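Local coordinates for protein beta-1,4-galactanase (Thielavia heterothallica, PDB 1HJS) that catalyses the hydrolysis of beta-1,4-galactosidic linkages in type I arabinogalactans, as a family 53 glycoside hydrolase of clan GH-A, at residues K119-A123 against G124-T128; G182-W185 against G186-N189. One frame throughout, in Å; residues are numbered along the deposited sequence.

In the fold
The two contacts are worked examples of how a (beta/alpha)8 barrel begins and ends its helices. Contact 1 closes helix 102-122 and leads into barrel strand 129-132; contact 2 lies after strand 174-179, where the chain enters helix 185-196. They fall on opposite sides of the chain's centre, with their own centres about 33 Å apart and their nearest atoms about 19 Å apart, so they do not touch. Contact 1 lies away from the catalytic centre, on the alpha-to-beta side of the barrel. Contact 2 is much nearer: the side chain of Gln188 is about 9 Å from that of Glu135, the probable proton donor, and Gly182 about 10 Å from the side chain of Glu245, the probable nucleophile.

Contact 1: K119-A123 against G124-T128; sequences KLQNA and GIQPT
Leu120 and Ile125 meet where helix 102-122 runs out, and the leucine can be followed outward atom by atom. Its CB lies 3.6 Å from the backbone O of Ile125. Beyond CG the chain forks: CD2 comes up to the branch methyl CG2 of Ile125, 4.1 Å away, whereas CD1 reaches the ring of Pro127 more loosely, 4.5 Å from its CG. Ile63 of helix 59-71 touches the same leucine, so the helix end is joined to its neighbour in the barrel's outer layer. The backbone here makes a Schellman motif. Ile125 N donates to Leu120 O at 2.8 Å, Gly124 N donates to Gln121 O at 2.9 Å, and Gly124 supplies the positive phi (77°) that turns the chain off the helix axis. Leu120 O also accepts from Ala123 N, and the two donors arrive on opposite faces of its carbonyl plane. Elsewhere round the turn two glutamines meet, bordered by the loop of Leu169 and Pro171. Gln121 has CG anti to its backbone N (chi1 171°) and then bends at chi2, which brings the end of a side chain that starts out away from the loop back towards it. Its OE1 accepts from Gln126 NE2 at 3.0 Å; the donor sits above the plane of Gln121's side-chain amide, while the oxygen lies close to the amide plane of Gln126. Ser170 N is a second donor to this oxygen. An alanine here removes the shared acceptor, which would probably leave Gln126 NE2 and Ser170 N without this mate and the Gln126 amide freer to turn. Nearer the backbone turn, Ala123 CB approaches Ile125 CG1 at 4.3 Å.

Contact 2: G182-W185 against G186-N189; sequences GWDW and GTQN. With PEG (di(hydroxyethyl)ether), chain M.
An N-cap starts helix 185-196, with Asp184 as the capping residue and Thr187, three residues on, as its side-chain partner. The aspartate's CG is anti to the backbone N (chi1 -172°), which carries the carboxylate forward over the first helical turn, where its two oxygens divide the work. OD1 takes a weak bond of 3.2 Å from Thr187 N. OD2 accepts the hydroxyl of the same residue, Thr187 OG1 lying 2.6 Å away and well above the carboxylate plane. The backbone of Asp184 opens the helical pattern, its O accepting from Gln188 N at 3.1 Å; Trp185 O receives Asn189 N in the next bond of the series. Gln188 folds its CG against Asp184 O, and its NE2 turns back towards the loop that precedes the helix, 3.9 Å from Gly182 CA. On another side of the helix Asn189 meets the indole of Trp185. Asn189 CB stands over the six-membered ring of Trp185, 3.7 Å from the centroid and 12° off the normal, a CH-pi contact. Beyond it the amide lies almost flat to the indole, the planes 16° apart, and Asn189 CG is 3.6 Å from Trp185 CZ2. Ser229 and Asn232 of helix 223-237 also touch this tryptophan. A bound di(hydroxyethyl)ether, probably from the crystallisation liquor, accepts from Gly186 N through O1 at 3.1 Å and bonds weakly to Asp184 OD1. A carboxylate beside the amino end of a helix, held by a short bond from the hydroxyl and a weak one from the N-H of one residue, is likely to be stabilised as an anion while it helps to satisfy the N-H of Thr187, which finds only a weak, bent bond to Asp184 O in the backbone.

Contact 1: K119-A123 against G124-T128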
loop_
_atom_site.group_PDB
_atom_site.type_symbol
_atom_site.label_atom_id
_atom_site.label_comp_id
_atom_site.label_asym_id
_atom_site.label_seq_id
_atom_site.Cartn_x
_atom_site.Cartn_y
_atom_site.Cartn_z
ATOM N N LYS A 119 -20.457 1.053 4.074
ATOM C CA LYS A 119 -20.319 2.320 4.786
ATOM C C LYS A 119 -19.549 3.319 3.937
ATOM O O LYS A 119 -19.832 4.514 3.966
ATOM C CB LYS A 119 -19.631 2.107 6.135
ATOM C CG LYS A 119 -20.524 1.401 7.144
ATOM C CD LYS A 119 -19.818 1.148 8.466
ATOM C CE LYS A 119 -20.753 0.455 9.456
ATOM N NZ LYS A 119 -20.031 -0.003 10.675
ATOM N N LEU A 120 -18.579 2.826 3.176
ATOM C CA LEU A 120 -17.808 3.699 2.297
ATOM C C LEU A 120 -18.748 4.222 1.209
ATOM O O LEU A 120 -18.782 5.422 0.923
ATOM C CB LEU A 120 -16.648 2.925 1.666
ATOM C CG LEU A 120 -15.466 2.669 2.609
ATOM C CD1 LEU A 120 -14.538 1.610 2.025
ATOM C CD2 LEU A 120 -14.718 3.978 2.834
ATOM N N GLN A 121 -19.512 3.312 0.614
ATOM C CA GLN A 121 -20.467 3.673 -0.428
ATOM C C GLN A 121 -21.445 4.727 0.096
ATOM O O GLN A 121 -21.711 5.728 -0.575
ATOM C CB GLN A 121 -21.235 2.425 -0.879
ATOM C CG GLN A 121 -22.421 2.680 -1.812
ATOM C CD GLN A 121 -22.035 3.375 -3.103
ATOM O OE1 GLN A 121 -20.931 3.193 -3.619
ATOM N NE2 GLN A 121 -22.959 4.167 -3.642
ATOM N N ASN A 122 -21.970 4.500 1.297
ATOM C CA ASN A 122 -22.927 5.424 1.899
ATOM C C ASN A 122 -22.344 6.797 2.193
ATOM O O ASN A 122 -23.083 7.773 2.350
ATOM C CB ASN A 122 -23.509 4.823 3.180
ATOM C CG ASN A 122 -24.365 3.602 2.908
ATOM O OD1 ASN A 122 -24.817 3.389 1.783
ATOM N ND2 ASN A 122 -24.607 2.804 3.941
ATOM N N ALA A 123 -21.020 6.868 2.270
ATOM C CA ALA A 123 -20.334 8.127 2.524
ATOM C C ALA A 123 -19.895 8.752 1.201
ATOM O O ALA A 123 -19.204 9.770 1.186
ATOM C CB ALA A 123 -19.125 7.895 3.420
ATOM N N GLY A 124 -20.302 8.135 0.093
ATOM C CA GLY A 124 -19.950 8.646 -1.219
ATOM C C GLY A 124 -18.522 8.335 -1.634
ATOM O O GLY A 124 -17.966 8.982 -2.527
ATOM N N ILE A 125 -17.925 7.338 -0.989
ATOM C CA ILE A 125 -16.553 6.954 -1.301
ATOM C C ILE A 125 -16.488 5.617 -2.038
ATOM O O ILE A 125 -16.831 4.578 -1.479
ATOM C CB ILE A 125 -15.696 6.837 -0.013
ATOM C CG1 ILE A 125 -15.722 8.160 0.761
ATOM C CG2 ILE A 125 -14.265 6.445 -0.368
ATOM C CD1 ILE A 125 -15.187 9.346 -0.017
ATOM N N GLN A 126 -16.066 5.658 -3.298
ATOM C CA GLN A 126 -15.912 4.447 -4.090
ATOM C C GLN A 126 -14.429 4.303 -4.401
ATOM O O GLN A 126 -13.937 4.831 -5.397
ATOM C CB GLN A 126 -16.698 4.529 -5.405
ATOM C CG GLN A 126 -18.213 4.533 -5.258
ATOM C CD GLN A 126 -18.766 5.910 -4.935
ATOM O OE1 GLN A 126 -18.304 6.917 -5.475
ATOM N NE2 GLN A 126 -19.772 5.958 -4.067
ATOM N N PRO A 127 -13.686 3.595 -3.538
ATOM C CA PRO A 127 -12.255 3.440 -3.812
ATOM C C PRO A 127 -11.984 2.810 -5.170
ATOM O O PRO A 127 -12.755 1.976 -5.646
ATOM C CB PRO A 127 -11.759 2.579 -2.641
ATOM C CG PRO A 127 -12.983 1.871 -2.160
ATOM C CD PRO A 127 -14.081 2.895 -2.303
ATOM N N THR A 128 -10.896 3.225 -5.807
ATOM C CA THR A 128 -10.542 2.668 -7.104
ATOM C C THR A 128 -9.830 1.337 -6.886
ATOM O O THR A 128 -9.837 0.470 -7.754
ATOM C CB THR A 128 -9.621 3.623 -7.889
ATOM O OG1 THR A 128 -8.548 4.054 -7.044
ATOM C CG2 THR A 128 -10.401 4.838 -8.363
#

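Contact 2: G182-W185 against G186-N189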
loop_
_atom_site.group_PDB
_atom_site.type_symbol
_atom_site.label_atom_id
_atom_site.label_comp_id
_atom_site.label_asym_id
_atom_site.label_seq_id
_atom_site.Cartn_x
_atom_site.Cartn_y
_atom_site.Cartn_z
ATOM N N GLY A 182 8.666 -7.361 -3.487
ATOM C CA GLY A 182 8.317 -7.544 -4.883
ATOM C C GLY A 182 9.447 -8.055 -5.754
ATOM O O GLY A 182 9.202 -8.596 -6.835
ATOM N N TRP A 183 10.682 -7.886 -5.292
ATOM C CA TRP A 183 11.855 -8.331 -6.041
ATOM C C TRP A 183 12.089 -9.835 -5.920
ATOM O O TRP A 183 12.832 -10.415 -6.710
ATOM C CB TRP A 183 13.104 -7.609 -5.530
ATOM C CG TRP A 183 13.269 -7.724 -4.042
ATOM C CD1 TRP A 183 12.811 -6.848 -3.097
ATOM C CD2 TRP A 183 13.884 -8.802 -3.324
ATOM N NE1 TRP A 183 13.102 -7.313 -1.840
ATOM C CE2 TRP A 183 13.762 -8.509 -1.947
ATOM C CE3 TRP A 183 14.526 -9.987 -3.710
ATOM C CZ2 TRP A 183 14.260 -9.357 -0.953
ATOM C CZ3 TRP A 183 15.022 -10.834 -2.716
ATOM C CH2 TRP A 183 14.885 -10.510 -1.355
ATOM N N ASP A 184 11.461 -10.451 -4.924
ATOM C CA ASP A 184 11.626 -11.881 -4.659
ATOM C C ASP A 184 10.639 -12.751 -5.431
ATOM O O ASP A 184 9.602 -13.146 -4.894
ATOM C CB ASP A 184 11.477 -12.131 -3.154
ATOM C CG ASP A 184 11.832 -13.551 -2.752
ATOM O OD1 ASP A 184 12.100 -14.383 -3.640
ATOM O OD2 ASP A 184 11.835 -13.829 -1.533
ATOM N N TRP A 185 10.967 -13.055 -6.685
ATOM C CA TRP A 185 10.104 -13.882 -7.523
ATOM C C TRP A 185 9.797 -15.234 -6.882
ATOM O O TRP A 185 8.648 -15.685 -6.883
ATOM C CB TRP A 185 10.748 -14.100 -8.902
ATOM C CG TRP A 185 10.118 -15.215 -9.703
ATOM C CD1 TRP A 185 10.746 -16.333 -10.183
ATOM C CD2 TRP A 185 8.744 -15.325 -10.102
ATOM N NE1 TRP A 185 9.845 -17.132 -10.854
ATOM C CE2 TRP A 185 8.610 -16.536 -10.818
ATOM C CE3 TRP A 185 7.611 -14.518 -9.925
ATOM C CZ2 TRP A 185 7.391 -16.959 -11.357
ATOM C CZ3 TRP A 185 6.396 -14.939 -10.462
ATOM C CH2 TRP A 185 6.297 -16.149 -11.170
ATOM N N GLY A 186 10.824 -15.880 -6.337
ATOM C CA GLY A 186 10.622 -17.178 -5.712
ATOM C C GLY A 186 9.485 -17.180 -4.706
ATOM O O GLY A 186 8.649 -18.087 -4.693
ATOM N N THR A 187 9.438 -16.154 -3.865
ATOM C CA THR A 187 8.393 -16.063 -2.856
ATOM C C THR A 187 7.036 -15.700 -3.453
ATOM O O THR A 187 6.014 -16.272 -3.065
ATOM C CB THR A 187 8.784 -15.052 -1.761
ATOM O OG1 THR A 187 9.959 -15.527 -1.089
ATOM C CG2 THR A 187 7.655 -14.893 -0.745
ATOM N N GLN A 188 7.018 -14.759 -4.394
ATOM C CA GLN A 188 5.761 -14.373 -5.035
ATOM C C GLN A 188 5.148 -15.627 -5.671
ATOM O O GLN A 188 3.966 -15.919 -5.492
ATOM C CB GLN A 188 5.998 -13.330 -6.135
ATOM C CG GLN A 188 6.583 -11.986 -5.678
ATOM C CD GLN A 188 5.635 -11.180 -4.802
ATOM O OE1 GLN A 188 4.436 -11.100 -5.070
ATOM N NE2 GLN A 188 6.176 -10.562 -3.760
ATOM N N ASN A 189 5.974 -16.365 -6.407
ATOM C CA ASN A 189 5.525 -17.570 -7.090
ATOM C C ASN A 189 5.062 -18.640 -6.111
ATOM O O ASN A 189 4.016 -19.262 -6.304
ATOM C CB ASN A 189 6.650 -18.114 -7.972
ATOM C CG ASN A 189 6.201 -19.282 -8.825
ATOM O OD1 ASN A 189 5.131 -19.246 -9.436
ATOM N ND2 ASN A 189 7.021 -20.323 -8.881
HETATM C C1 PEG M . 14.059 -14.124 -7.312
HETATM O O1 PEG M . 13.818 -15.320 -6.508
HETATM C C2 PEG M . 14.779 -13.146 -6.421
HETATM O O2 PEG M . 16.233 -13.088 -6.393
HETATM C C3 PEG M . 16.789 -12.118 -5.501
HETATM C C4 PEG M . 18.152 -11.505 -5.910
HETATM O O4 PEG M . 18.153 -10.250 -6.635
#